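Local coordinates for protein oxalate biosynthetic component 1 (Burkholderia thailandensis, PDB 5IKY) that produces oxalate as a bifunctional enzyme, combining a lyase activity with that of an alpha/beta-type serine hydrolase, in quorum sensing-dependent oxalogenesis, at residues A[51-56]-A[190-195]; A[228-233]-A[252-257]; A[373-378]-A[441-446]; A[400-405]-A[429-434]; A[474-479]-A[495-500]. All blocks are in the same frame, centred on the assembly; numbering follows the deposited sequence.

Interaction 1: residues A[51-56]-A[190-195]; sequences GWEAVP and GHWQPG
Gly190 and Val55 form a hydrogen-bonded antiparallel pair: Val55 N donates to Gly190 O at 2.8 Å, and Gly190 N returns a bond to Val55 O. Val55 CG1 presses on the same Gly190 O, held there because chi1 (68°) sets this methyl between the backbone N and the carbonyl carbon. At His191, opposite Ala54 in a non-hydrogen-bonded pair, the imidazole leans over the neighbouring strand, and Ala54 CB sits over its face in a CH-pi contact, 4.0 Å from the ring centroid. Trp192 pairs with Glu53: Glu53 N reaches Trp192 O at 2.8 Å and Trp192 N returns a bond to Glu53 O. Gln193 lays CB almost centrally over the six-membered ring of Trp52, 3.7 Å from its centroid and 10° off the normal. Its chain bends at chi2 and carries the amide past the pyrrole side of the indole, NE2 donating to Asn50 O and to a water that Trp52 NE1 reaches weakly, OE1 accepting from Gly195 N at 2.8 Å. Pro194 places CG 3.9 Å from Glu53 CD, while the carboxylate of Glu53 is paired with Lys196. Strand 190-192 is the middle one of a three-stranded antiparallel sheet, between 26-28 and 53-55. Four backbone bonds thus fix the register, and the CH-pi contacts lay aliphatic carbon on aromatic faces while the Gln193 amide keeps its polar partners.

Interaction 2: residues A[228-233]-A[252-257]; sequences TRATDD and RNHIVL
The loop following strand 223-226 of the TIM-barrel-like parallel sheet meets the loop leading into helix 257-270 here, next to the magnesium site. Thr228 carries the contact with its hydroxyl: OG1 donates to His254 O at 2.6 Å, in the carbonyl plane and on a lone pair, and accepts from Val256 N at 2.9 Å. A chi1 of 50° turns OG1 toward the 254-256 backbone, within reach of both partners. His254 N in turn donates to Thr228 O at 3.1 Å, nearly straight at 170°, and Ala230 N to Arg252 O at 2.9 Å, giving a short bridge centred on Arg229 and Asn253. Beside it Ala230 CB packs on His254 CB, 3.7 Å away. Bent at chi3, the Arg252 chain brings its guanidinium edge-on to Asp232, with Arg252 NH1 3.6 Å from Asp232 OD2 in a long salt bridge; the two flat groups are nearly coplanar. One water links Ala230 O, Asp233 OD1 and Arg252 N, closing the same end. Asn253 OD1 accepts from the metal ligand His227, a second-shell bond that would steady the imidazole, and Asn253 ND2 reaches Arg283 O. Arg229 leaves the contact to donate to Gly13 O, Pro16 O and Gln251 O. Val256 stands at the N-cap of helix 257-270, whose Asp259 and Tyr260 touch Thr228, while helix 293-296 lies against His254 and Ile255 through Leu293.

Interaction 3: residues A[373-378]-A[441-446]; sequences VPVLFM and DNFPSC
Val375 and Cys446 come side by side as a parallel bridge, CA to CA 4.4 Å, where Val375 N donates to Ser445 O at 3.0 Å with an N-H...O angle of 165°. The ring of Phe377 leans on that of Phe443: CZ of Phe377 lies over one face of Phe443, offset toward the rim, 3.5 Å from Phe443 CE2. The centroids are 5.1 Å apart and the planes at 57°, an oblique aromatic pair. Cys446 CB approaches the edge of the Phe377 ring near its plane, 3.9 Å from Phe377 CE2, and Cys446 SG makes an oblique sulfur-aromatic contact with the same ring. Val375 adds CG2, 3.9 Å from Phe443 CD1. With chi1 at -176°, Ser445 OG stands opposite its backbone N and beside Pro374 CB, at 3.3 Å; that proline follows a cis peptide bond. The contact marks the start of two adjacent strands, 375-380 and 446-451, in the parallel sheet of the TIM-barrel-like domain, the second reached through the short turn 443-445 after helix 418-442. Strand 346-351 flanks 375-380 on its other side, with Ile349 and Val351 against Phe377, while Gln365 and Val369 of helix 365-370 pack on Phe443.

Interaction 4: residues A[400-405]-A[429-434]; sequences LIDVPT and ATQLRP
The carboxylate of Asp402 and the amide of Gln431 stand nearly perpendicular, their planes 83° apart, and the side chains cross at about a right angle. Gln431 OE1 is gripped twice: Asp402 N donates to it at 3.0 Å, 36° out of the amide carbonyl plane, and a water donates at 2.9 Å to the same OE1. That water also donates to Leu400 O, so it ties the glutamine to the turn before helix 403-415. Asp402 OD2 lies 2.8 Å from both Gln431 NE2 and Gln431 OE1, beside the amide end rather than on one atom. The bend at chi2 (-93°) turns the glutamine amide across the approach to the helix start. Asp402 is the N-cap of helix 403-415: its OD1 accepts from Thr405 N at 2.7 Å, met from above the carboxylate plane, the classic capping bond at the first turn. Helix 418-442, the next in the chain, thus docks on the N-terminus of its predecessor through Gln431 and Leu432. Thr405 comes at Gln431 from the opposite direction, Thr405 CG2 3.9 Å from Gln431 CG. Leu432 CD2 touches Leu400 CB at 3.9 Å and Ile401 CG1 at 4.1 Å. Leu432 also touches Ala381 and Leu467.

Interaction 5: residues A[474-479]-A[495-500]; sequences VGLEDA and CGTGDQ. With MG (magnesium ion), chain B.
Chi1 of -70° places CG of Gln500 beside its backbone N, and the chain then runs extended to set the amide against 474-479. Its NE2 donates to Ala479 O at 2.7 Å, nearly straight at 169°; the acceptor lies in the amide plane of Gln500, yet the donor stands well above the carbonyl plane of Ala479. The same NE2 also reaches Asn481 O, so two carbonyls hold the amide in its rotation. At the other corner OE1 comes 3.0 Å from Gly475 C. Thr497, one turn earlier, presents OG1 to Leu476 N in a weak bond of 3.3 Å, and its CG2 rests on Gly475 CA. The Leu476 side chain crosses that of Gln500 at about a right angle, Leu476 CD2 3.8 Å from Gln500 OE1. These contacts join the loop after strand 471-474, in the TIM-barrel-like parallel sheet, to the first turn of helix 497-510; that helix also packs Val501 and Leu504 against Val474. The backbone angles of Gly475 suit glycine, and its O accepts from both Asp478 N and Ala479 N, curling the loop tightly. Glu477 points from this curl to the magnesium ion, with OE2 bound at 2.4 Å. His227 is the second protein ligand and a water lies 2.6 Å from the magnesium. Arg473 forms a salt bridge with Asp478.

Interactions 2 and 5 flank the magnesium site: Glu477 of 474-479 binds the ion, while Asn253, its side chain about 7 Å from the metal, holds the other protein ligand, His227. Their centres are 20 Å apart and their nearest atoms about 7 Å. Interactions 3 and 4 share helix 418-442, with interaction 4 nested in the chain loop closed by interaction 3; their nearest atoms are about 6 Å apart. Interaction 3 also comes within about 7 Å of interaction 5 at nearest atoms, whereas the Leu400 side chain in interaction 4 is about 14 Å from magnesium. Interaction 1 is more peripheral, its centre 42 Å from that of the chain and 26 Å from the centres of interactions 2 and 5.

Interaction 1: residues A[51-56]-A[190-195]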
# COMPACT_ATOMS: atom_id res chain seq x y z
N GLY A 51 5.48 0.08 -37.43
CA GLY A 51 5.46 1.52 -37.19
C GLY A 51 6.56 2.32 -37.86
O GLY A 51 6.48 3.55 -37.91
N TRP A 52 7.58 1.65 -38.38
CA TRP A 52 8.69 2.34 -39.02
C TRP A 52 8.25 3.03 -40.31
O TRP A 52 7.56 2.43 -41.14
CB TRP A 52 9.84 1.38 -39.31
CG TRP A 52 10.55 0.92 -38.07
CD1 TRP A 52 10.13 -0.03 -37.19
CD2 TRP A 52 11.80 1.42 -37.57
NE1 TRP A 52 11.04 -0.17 -36.17
CE2 TRP A 52 12.07 0.71 -36.38
CE3 TRP A 52 12.71 2.38 -38.00
CZ2 TRP A 52 13.22 0.94 -35.62
CZ3 TRP A 52 13.85 2.61 -37.25
CH2 TRP A 52 14.09 1.89 -36.07
N GLU A 53 8.64 4.28 -40.46
CA GLU A 53 8.27 5.07 -41.63
C GLU A 53 9.50 5.52 -42.42
O GLU A 53 10.45 6.06 -41.84
CB GLU A 53 7.45 6.30 -41.22
CG GLU A 53 6.13 5.97 -40.56
CD GLU A 53 5.37 7.21 -40.12
OE1 GLU A 53 5.92 8.33 -40.28
OE2 GLU A 53 4.24 7.08 -39.62
N ALA A 54 9.48 5.28 -43.72
CA ALA A 54 10.54 5.77 -44.59
C ALA A 54 10.56 7.29 -44.55
O ALA A 54 9.51 7.93 -44.50
CB ALA A 54 10.35 5.27 -46.02
N VAL A 55 11.76 7.87 -44.56
CA VAL A 55 11.90 9.30 -44.35
C VAL A 55 13.10 9.83 -45.13
O VAL A 55 14.15 9.19 -45.18
CB VAL A 55 12.02 9.61 -42.83
CG1 VAL A 55 13.34 9.09 -42.25
CG2 VAL A 55 11.86 11.09 -42.55
N PRO A 56 12.94 11.00 -45.78
CA PRO A 56 14.05 11.59 -46.55
C PRO A 56 15.17 12.14 -45.67
O PRO A 56 15.05 12.15 -44.44
CB PRO A 56 13.37 12.72 -47.33
CG PRO A 56 12.16 13.06 -46.52
CD PRO A 56 11.69 11.76 -45.95
N GLY A 190 16.34 7.18 -44.80
CA GLY A 190 16.28 5.92 -44.09
C GLY A 190 14.93 5.69 -43.45
O GLY A 190 13.93 6.27 -43.86
N HIS A 191 14.89 4.83 -42.44
CA HIS A 191 13.64 4.53 -41.74
C HIS A 191 13.67 5.02 -40.29
O HIS A 191 14.73 5.09 -39.66
CB HIS A 191 13.33 3.04 -41.79
CG HIS A 191 12.55 2.63 -43.00
ND1 HIS A 191 13.15 2.37 -44.22
CD2 HIS A 191 11.22 2.45 -43.18
CE1 HIS A 191 12.22 2.04 -45.10
NE2 HIS A 191 11.04 2.08 -44.50
N TRP A 192 12.49 5.33 -39.78
CA TRP A 192 12.34 6.03 -38.51
C TRP A 192 11.21 5.41 -37.70
O TRP A 192 10.20 5.01 -38.27
CB TRP A 192 12.08 7.51 -38.79
CG TRP A 192 11.60 8.32 -37.63
CD1 TRP A 192 12.06 8.29 -36.35
CD2 TRP A 192 10.55 9.29 -37.66
NE1 TRP A 192 11.38 9.19 -35.58
CE2 TRP A 192 10.44 9.82 -36.36
CE3 TRP A 192 9.70 9.77 -38.66
CZ2 TRP A 192 9.51 10.81 -36.03
CZ3 TRP A 192 8.78 10.75 -38.33
CH2 TRP A 192 8.69 11.25 -37.03
N GLN A 193 11.39 5.33 -36.39
CA GLN A 193 10.34 4.84 -35.50
C GLN A 193 9.76 5.99 -34.68
O GLN A 193 10.33 6.38 -33.66
CB GLN A 193 10.88 3.73 -34.59
CG GLN A 193 9.93 3.30 -33.46
CD GLN A 193 8.60 2.77 -33.97
OE1 GLN A 193 7.66 3.53 -34.18
NE2 GLN A 193 8.52 1.46 -34.16
N PRO A 194 8.62 6.55 -35.12
CA PRO A 194 7.95 7.66 -34.45
C PRO A 194 7.37 7.26 -33.09
O PRO A 194 7.20 8.10 -32.22
CB PRO A 194 6.82 8.03 -35.42
CG PRO A 194 7.17 7.37 -36.72
CD PRO A 194 7.92 6.14 -36.35
N GLY A 195 7.07 5.97 -32.93
CA GLY A 195 6.50 5.48 -31.69
C GLY A 195 5.06 5.91 -31.50
O GLY A 195 4.63 6.23 -30.39
O HOH W 1 10.47 -0.46 -32.88

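Interaction 2: residues A[228-233]-A[252-257]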
# COMPACT_ATOMS: atom_id res chain seq x y z
N THR A 228 -3.96 -8.89 -20.98
CA THR A 228 -2.68 -9.55 -21.25
C THR A 228 -2.40 -9.53 -22.76
O THR A 228 -3.29 -9.32 -23.57
CB THR A 228 -2.65 -11.00 -20.74
OG1 THR A 228 -3.81 -11.70 -21.19
CG2 THR A 228 -2.61 -11.02 -19.21
N ARG A 229 -1.14 -9.75 -23.12
CA ARG A 229 -0.73 -9.67 -24.52
C ARG A 229 -0.01 -10.94 -24.97
O ARG A 229 0.86 -11.45 -24.27
CB ARG A 229 0.19 -8.47 -24.75
CG ARG A 229 -0.38 -7.13 -24.30
CD ARG A 229 -1.58 -6.72 -25.12
NE ARG A 229 -1.98 -5.35 -24.83
CZ ARG A 229 -1.50 -4.28 -25.45
NH1 ARG A 229 -0.60 -4.43 -26.41
NH2 ARG A 229 -1.91 -3.06 -25.12
N ALA A 230 -0.39 -11.44 -26.15
CA ALA A 230 0.23 -12.63 -26.71
C ALA A 230 1.66 -12.34 -27.17
O ALA A 230 2.00 -11.20 -27.48
CB ALA A 230 -0.60 -13.16 -27.87
N THR A 231 2.48 -13.38 -27.22
CA THR A 231 3.86 -13.26 -27.67
C THR A 231 4.20 -14.31 -28.72
O THR A 231 5.37 -14.62 -28.95
CB THR A 231 4.86 -13.39 -26.50
OG1 THR A 231 4.67 -14.66 -25.86
CG2 THR A 231 4.65 -12.28 -25.48
N ASP A 232 3.18 -14.85 -29.37
CA ASP A 232 3.36 -15.94 -30.32
C ASP A 232 4.09 -15.50 -31.59
O ASP A 232 4.76 -16.31 -32.24
CB ASP A 232 2.01 -16.57 -30.68
CG ASP A 232 0.95 -15.53 -31.01
OD1 ASP A 232 1.30 -14.37 -31.29
OD2 ASP A 232 -0.25 -15.88 -30.99
N ASP A 233 3.96 -14.23 -31.95
CA ASP A 233 4.61 -13.71 -33.15
C ASP A 233 5.78 -12.79 -32.81
O ASP A 233 6.13 -11.90 -33.58
CB ASP A 233 3.59 -12.96 -34.02
CG ASP A 233 3.07 -11.70 -33.36
OD1 ASP A 233 2.93 -11.69 -32.12
OD2 ASP A 233 2.80 -10.72 -34.08
N ARG A 252 -0.41 -8.51 -29.48
CA ARG A 252 -1.85 -8.59 -29.66
C ARG A 252 -2.60 -8.81 -28.35
O ARG A 252 -2.19 -9.60 -27.51
CB ARG A 252 -2.20 -9.71 -30.64
CG ARG A 252 -3.60 -9.60 -31.23
CD ARG A 252 -3.94 -10.81 -32.08
NE ARG A 252 -4.18 -12.01 -31.28
CZ ARG A 252 -3.30 -12.99 -31.10
NH1 ARG A 252 -2.11 -12.92 -31.67
NH2 ARG A 252 -3.62 -14.04 -30.35
N ASN A 253 -3.72 -8.10 -28.20
CA ASN A 253 -4.61 -8.33 -27.08
C ASN A 253 -5.09 -9.77 -27.10
O ASN A 253 -5.67 -10.22 -28.09
CB ASN A 253 -5.80 -7.37 -27.10
CG ASN A 253 -6.75 -7.60 -25.94
OD1 ASN A 253 -6.41 -7.33 -24.79
ND2 ASN A 253 -7.95 -8.08 -26.24
N HIS A 254 -4.84 -10.49 -26.02
CA HIS A 254 -5.13 -11.91 -25.95
C HIS A 254 -5.14 -12.35 -24.50
O HIS A 254 -4.35 -11.87 -23.69
CB HIS A 254 -4.09 -12.71 -26.74
CG HIS A 254 -4.42 -14.16 -26.88
ND1 HIS A 254 -5.38 -14.63 -27.75
CD2 HIS A 254 -3.92 -15.25 -26.25
CE1 HIS A 254 -5.46 -15.94 -27.65
NE2 HIS A 254 -4.58 -16.35 -26.75
N ILE A 255 -6.04 -13.26 -24.17
CA ILE A 255 -6.12 -13.77 -22.81
C ILE A 255 -5.08 -14.87 -22.62
O ILE A 255 -5.20 -15.96 -23.18
CB ILE A 255 -7.54 -14.27 -22.49
CG1 ILE A 255 -8.54 -13.14 -22.70
CG2 ILE A 255 -7.62 -14.79 -21.06
CD1 ILE A 255 -9.96 -13.51 -22.41
N VAL A 256 -4.04 -14.56 -21.85
CA VAL A 256 -2.94 -15.50 -21.62
C VAL A 256 -3.05 -16.11 -20.23
O VAL A 256 -2.86 -15.43 -19.22
CB VAL A 256 -1.56 -14.80 -21.77
CG1 VAL A 256 -0.44 -15.82 -21.65
CG2 VAL A 256 -1.48 -14.06 -23.09
N LEU A 257 -3.37 -17.40 -20.18
CA LEU A 257 -3.68 -18.05 -18.92
C LEU A 257 -2.45 -18.18 -18.02
O LEU A 257 -2.55 -18.06 -16.80
CB LEU A 257 -4.30 -19.43 -19.17
CG LEU A 257 -5.59 -19.37 -19.98
CD1 LEU A 257 -6.21 -20.75 -20.16
CD2 LEU A 257 -6.58 -18.42 -19.33
O HOH W 2 -6.37 -9.60 -22.64
O HOH W 3 0.91 -10.75 -30.56

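Interaction 3: residues A[373-378]-A[441-446]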
# COMPACT_ATOMS: atom_id res chain seq x y z
N VAL A 373 -25.97 -7.02 -7.27
CA VAL A 373 -26.12 -5.57 -7.13
C VAL A 373 -25.13 -5.02 -6.10
O VAL A 373 -24.75 -5.72 -5.17
CB VAL A 373 -27.57 -5.21 -6.72
CG1 VAL A 373 -28.53 -5.56 -7.83
CG2 VAL A 373 -27.95 -5.90 -5.43
N PRO A 374 -24.70 -3.76 -6.27
CA PRO A 374 -25.05 -2.84 -7.36
C PRO A 374 -24.45 -3.22 -8.71
O PRO A 374 -23.36 -3.79 -8.78
CB PRO A 374 -24.49 -1.50 -6.88
CG PRO A 374 -23.40 -1.86 -5.94
CD PRO A 374 -23.87 -3.10 -5.25
N VAL A 375 -25.17 -2.91 -9.78
CA VAL A 375 -24.73 -3.21 -11.13
C VAL A 375 -23.68 -2.19 -11.54
O VAL A 375 -23.85 -0.99 -11.33
CB VAL A 375 -25.92 -3.19 -12.13
CG1 VAL A 375 -25.46 -3.55 -13.53
CG2 VAL A 375 -26.99 -4.16 -11.67
N LEU A 376 -22.58 -2.67 -12.11
CA LEU A 376 -21.45 -1.80 -12.43
C LEU A 376 -21.43 -1.41 -13.90
O LEU A 376 -21.51 -2.27 -14.78
CB LEU A 376 -20.14 -2.49 -12.05
CG LEU A 376 -20.10 -3.09 -10.65
CD1 LEU A 376 -18.80 -3.84 -10.44
CD2 LEU A 376 -20.27 -2.00 -9.61
N PHE A 377 -21.29 -0.11 -14.17
CA PHE A 377 -21.28 0.37 -15.55
C PHE A 377 -20.01 1.15 -15.88
O PHE A 377 -19.52 1.94 -15.07
CB PHE A 377 -22.51 1.23 -15.83
CG PHE A 377 -23.78 0.45 -15.92
CD1 PHE A 377 -24.13 -0.20 -17.09
CD2 PHE A 377 -24.63 0.37 -14.83
CE1 PHE A 377 -25.31 -0.92 -17.17
CE2 PHE A 377 -25.81 -0.35 -14.90
CZ PHE A 377 -26.15 -1.00 -16.08
N MET A 378 -19.51 0.93 -17.09
CA MET A 378 -18.34 1.62 -17.61
C MET A 378 -18.70 2.37 -18.88
O MET A 378 -19.02 1.76 -19.90
CB MET A 378 -17.22 0.61 -17.89
CG MET A 378 -15.82 1.20 -17.82
SD MET A 378 -15.56 2.08 -16.28
CE MET A 378 -15.04 3.65 -16.94
N ASP A 441 -32.41 5.00 -14.21
CA ASP A 441 -33.86 4.80 -14.17
C ASP A 441 -34.24 3.32 -14.23
O ASP A 441 -35.26 2.91 -13.69
CB ASP A 441 -34.54 5.56 -15.31
CG ASP A 441 -34.50 7.06 -15.11
OD1 ASP A 441 -34.08 7.51 -14.02
OD2 ASP A 441 -34.89 7.80 -16.04
N ASN A 442 -33.41 2.52 -14.91
CA ASN A 442 -33.69 1.10 -15.05
C ASN A 442 -32.89 0.23 -14.09
O ASN A 442 -33.11 -0.98 -14.00
CB ASN A 442 -33.42 0.66 -16.49
CG ASN A 442 -34.44 1.22 -17.47
OD1 ASN A 442 -35.45 0.58 -17.76
ND2 ASN A 442 -34.18 2.42 -17.96
N PHE A 443 -31.97 0.84 -13.35
CA PHE A 443 -31.19 0.11 -12.36
C PHE A 443 -31.14 0.90 -11.05
O PHE A 443 -30.27 1.76 -10.88
CB PHE A 443 -29.78 -0.17 -12.87
CG PHE A 443 -29.74 -1.14 -14.02
CD1 PHE A 443 -29.82 -2.50 -13.80
CD2 PHE A 443 -29.60 -0.69 -15.33
CE1 PHE A 443 -29.79 -3.40 -14.85
CE2 PHE A 443 -29.56 -1.58 -16.38
CZ PHE A 443 -29.66 -2.94 -16.14
N PRO A 444 -32.07 0.61 -10.13
CA PRO A 444 -32.19 1.30 -8.84
C PRO A 444 -30.90 1.25 -8.03
O PRO A 444 -30.61 2.18 -7.28
CB PRO A 444 -33.32 0.54 -8.14
CG PRO A 444 -33.47 -0.75 -8.89
CD PRO A 444 -33.10 -0.43 -10.30
N SER A 445 -30.14 0.17 -8.18
CA SER A 445 -28.84 0.07 -7.52
C SER A 445 -27.73 -0.15 -8.55
O SER A 445 -27.55 -1.27 -9.04
CB SER A 445 -28.84 -1.07 -6.49
OG SER A 445 -27.62 -1.11 -5.77
N CYS A 446 -27.00 0.91 -8.88
CA CYS A 446 -25.93 0.80 -9.86
C CYS A 446 -24.83 1.84 -9.67
O CYS A 446 -25.08 2.93 -9.16
CB CYS A 446 -26.50 0.90 -11.28
SG CYS A 446 -26.96 2.58 -11.77

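Interaction 4: residues A[400-405]-A[429-434]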
# COMPACT_ATOMS: atom_id res chain seq x y z
N LEU A 400 -21.67 6.94 -28.03
CA LEU A 400 -22.30 7.64 -26.92
C LEU A 400 -22.24 9.14 -27.15
O LEU A 400 -23.23 9.85 -26.96
CB LEU A 400 -21.62 7.28 -25.59
CG LEU A 400 -21.73 5.82 -25.16
CD1 LEU A 400 -21.04 5.61 -23.81
CD2 LEU A 400 -23.18 5.38 -25.09
N ILE A 401 -21.07 9.61 -27.57
CA ILE A 401 -20.92 10.97 -28.06
C ILE A 401 -20.80 10.90 -29.57
O ILE A 401 -19.85 10.31 -30.09
CB ILE A 401 -19.69 11.67 -27.46
CG1 ILE A 401 -19.76 11.67 -25.93
CG2 ILE A 401 -19.57 13.10 -27.98
CD1 ILE A 401 -18.61 12.39 -25.27
N ASP A 402 -21.76 11.49 -30.29
CA ASP A 402 -21.76 11.38 -31.74
C ASP A 402 -20.49 11.98 -32.32
O ASP A 402 -19.92 12.92 -31.76
CB ASP A 402 -23.00 12.05 -32.36
CG ASP A 402 -23.04 13.55 -32.12
OD1 ASP A 402 -22.31 14.29 -32.81
OD2 ASP A 402 -23.83 13.99 -31.27
N VAL A 403 -20.03 11.40 -33.42
CA VAL A 403 -18.77 11.79 -34.06
C VAL A 403 -18.67 13.29 -34.38
O VAL A 403 -17.62 13.89 -34.14
CB VAL A 403 -18.54 10.97 -35.35
CG1 VAL A 403 -17.30 11.45 -36.08
CG2 VAL A 403 -18.43 9.49 -35.02
N PRO A 404 -19.74 13.91 -34.92
CA PRO A 404 -19.64 15.36 -35.12
C PRO A 404 -19.37 16.13 -33.82
O PRO A 404 -18.60 17.10 -33.83
CB PRO A 404 -21.01 15.74 -35.68
CG PRO A 404 -21.47 14.51 -36.38
CD PRO A 404 -20.98 13.37 -35.53
N THR A 405 -19.98 15.69 -32.72
CA THR A 405 -19.78 16.35 -31.44
C THR A 405 -18.38 16.08 -30.89
O THR A 405 -17.77 16.96 -30.28
CB THR A 405 -20.84 15.91 -30.41
OG1 THR A 405 -22.15 16.15 -30.93
CG2 THR A 405 -20.68 16.69 -29.11
N ALA A 429 -21.19 16.49 -21.53
CA ALA A 429 -22.18 16.16 -20.52
C ALA A 429 -23.59 16.03 -21.09
O ALA A 429 -24.33 15.12 -20.74
CB ALA A 429 -22.16 17.20 -19.41
N THR A 430 -23.95 16.95 -21.99
CA THR A 430 -25.27 16.95 -22.61
C THR A 430 -25.50 15.68 -23.43
O THR A 430 -26.61 15.15 -23.48
CB THR A 430 -25.47 18.19 -23.49
OG1 THR A 430 -25.32 19.37 -22.69
CG2 THR A 430 -26.85 18.19 -24.13
N GLN A 431 -24.44 15.20 -24.08
CA GLN A 431 -24.52 14.00 -24.90
C GLN A 431 -24.59 12.73 -24.05
O GLN A 431 -25.23 11.75 -24.44
CB GLN A 431 -23.31 13.92 -25.83
CG GLN A 431 -23.37 14.89 -27.00
CD GLN A 431 -23.98 14.26 -28.23
OE1 GLN A 431 -23.68 13.12 -28.58
NE2 GLN A 431 -24.84 15.01 -28.91
N LEU A 432 -23.94 12.74 -22.89
CA LEU A 432 -23.86 11.56 -22.04
C LEU A 432 -25.03 11.46 -21.07
O LEU A 432 -25.41 10.36 -20.66
CB LEU A 432 -22.54 11.55 -21.27
CG LEU A 432 -21.28 11.26 -22.08
CD1 LEU A 432 -20.04 11.47 -21.23
CD2 LEU A 432 -21.32 9.85 -22.65
N ARG A 433 -25.58 12.61 -20.69
CA ARG A 433 -26.66 12.67 -19.69
C ARG A 433 -27.86 11.75 -19.97
O ARG A 433 -28.35 11.11 -19.04
CB ARG A 433 -27.14 14.12 -19.54
CG ARG A 433 -28.34 14.29 -18.61
CD ARG A 433 -28.05 15.33 -17.55
NE ARG A 433 -27.41 16.51 -18.12
CZ ARG A 433 -26.49 17.24 -17.49
NH1 ARG A 433 -26.09 16.91 -16.27
NH2 ARG A 433 -25.97 18.30 -18.09
N PRO A 434 -28.35 11.69 -21.22
CA PRO A 434 -29.48 10.77 -21.45
C PRO A 434 -29.12 9.31 -21.17
O PRO A 434 -29.94 8.57 -20.64
CB PRO A 434 -29.81 10.97 -22.93
CG PRO A 434 -29.29 12.33 -23.25
CD PRO A 434 -28.05 12.47 -22.44
O HOH W 4 -25.42 10.77 -28.22

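Interaction 5: residues A[474-479]-A[495-500]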
# COMPACT_ATOMS: atom_id res chain seq x y z
N VAL A 474 -8.63 5.90 -15.37
CA VAL A 474 -7.47 6.35 -16.12
C VAL A 474 -6.51 5.18 -16.36
O VAL A 474 -6.74 4.08 -15.87
CB VAL A 474 -6.71 7.49 -15.40
CG1 VAL A 474 -7.54 8.76 -15.37
CG2 VAL A 474 -6.32 7.06 -13.99
N GLY A 475 -5.44 5.43 -17.10
CA GLY A 475 -4.46 4.39 -17.36
C GLY A 475 -3.89 4.46 -18.77
O GLY A 475 -4.43 5.16 -19.63
N LEU A 476 -2.81 3.72 -19.01
CA LEU A 476 -2.16 3.73 -20.31
C LEU A 476 -3.05 3.14 -21.39
O LEU A 476 -2.87 3.42 -22.57
CB LEU A 476 -0.83 2.97 -20.25
CG LEU A 476 0.23 3.57 -19.31
CD1 LEU A 476 1.58 2.91 -19.54
CD2 LEU A 476 0.32 5.07 -19.50
N GLU A 477 -4.02 2.32 -20.98
CA GLU A 477 -5.00 1.77 -21.91
C GLU A 477 -5.75 2.88 -22.64
O GLU A 477 -6.05 2.76 -23.83
CB GLU A 477 -6.00 0.89 -21.17
CG GLU A 477 -7.21 0.48 -22.01
CD GLU A 477 -7.98 -0.67 -21.40
OE1 GLU A 477 -7.58 -1.16 -20.32
OE2 GLU A 477 -8.99 -1.09 -22.00
N ASP A 478 -6.03 3.97 -21.94
CA ASP A 478 -6.82 5.06 -22.49
C ASP A 478 -5.96 6.17 -23.07
O ASP A 478 -6.21 6.66 -24.16
CB ASP A 478 -7.76 5.63 -21.42
CG ASP A 478 -8.67 4.58 -20.81
OD1 ASP A 478 -8.94 3.55 -21.48
OD2 ASP A 478 -9.12 4.77 -19.66
N ALA A 479 -4.93 6.57 -22.32
CA ALA A 479 -4.06 7.66 -22.73
C ALA A 479 -2.61 7.39 -22.34
O ALA A 479 -2.35 6.81 -21.28
CB ALA A 479 -4.53 8.97 -22.14
N CYS A 495 4.68 8.21 -17.07
CA CYS A 495 5.67 7.24 -16.61
C CYS A 495 5.02 5.99 -16.02
O CYS A 495 5.60 5.30 -15.19
CB CYS A 495 6.60 7.88 -15.57
SG CYS A 495 7.59 9.27 -16.18
N GLY A 496 3.80 5.71 -16.47
CA GLY A 496 3.04 4.59 -15.96
C GLY A 496 1.65 5.05 -15.57
O GLY A 496 1.37 6.25 -15.57
N THR A 497 0.78 4.10 -15.25
CA THR A 497 -0.59 4.43 -14.86
C THR A 497 -0.60 5.17 -13.53
O THR A 497 -1.40 6.09 -13.33
CB THR A 497 -1.46 3.16 -14.78
OG1 THR A 497 -1.66 2.64 -16.10
CG2 THR A 497 -2.81 3.46 -14.15
N GLY A 498 0.30 4.79 -12.63
CA GLY A 498 0.42 5.44 -11.34
C GLY A 498 0.67 6.93 -11.47
O GLY A 498 0.23 7.72 -10.64
N ASP A 499 1.38 7.30 -12.52
CA ASP A 499 1.63 8.70 -12.84
C ASP A 499 0.30 9.43 -13.07
O ASP A 499 0.08 10.52 -12.55
CB ASP A 499 2.52 8.82 -14.07
CG ASP A 499 3.22 10.16 -14.16
OD1 ASP A 499 2.95 11.05 -13.33
OD2 ASP A 499 4.05 10.33 -15.09
N GLN A 500 -0.58 8.79 -13.83
CA GLN A 500 -1.87 9.38 -14.18
C GLN A 500 -2.86 9.35 -13.01
O GLN A 500 -3.68 10.26 -12.86
CB GLN A 500 -2.47 8.66 -15.39
CG GLN A 500 -1.73 8.93 -16.69
CD GLN A 500 -2.05 7.91 -17.76
OE1 GLN A 500 -2.42 6.78 -17.45
NE2 GLN A 500 -1.90 8.31 -19.02
MG MG B . -10.36 -2.95 -21.43
O HOH W 5 -12.17 -4.72 -21.90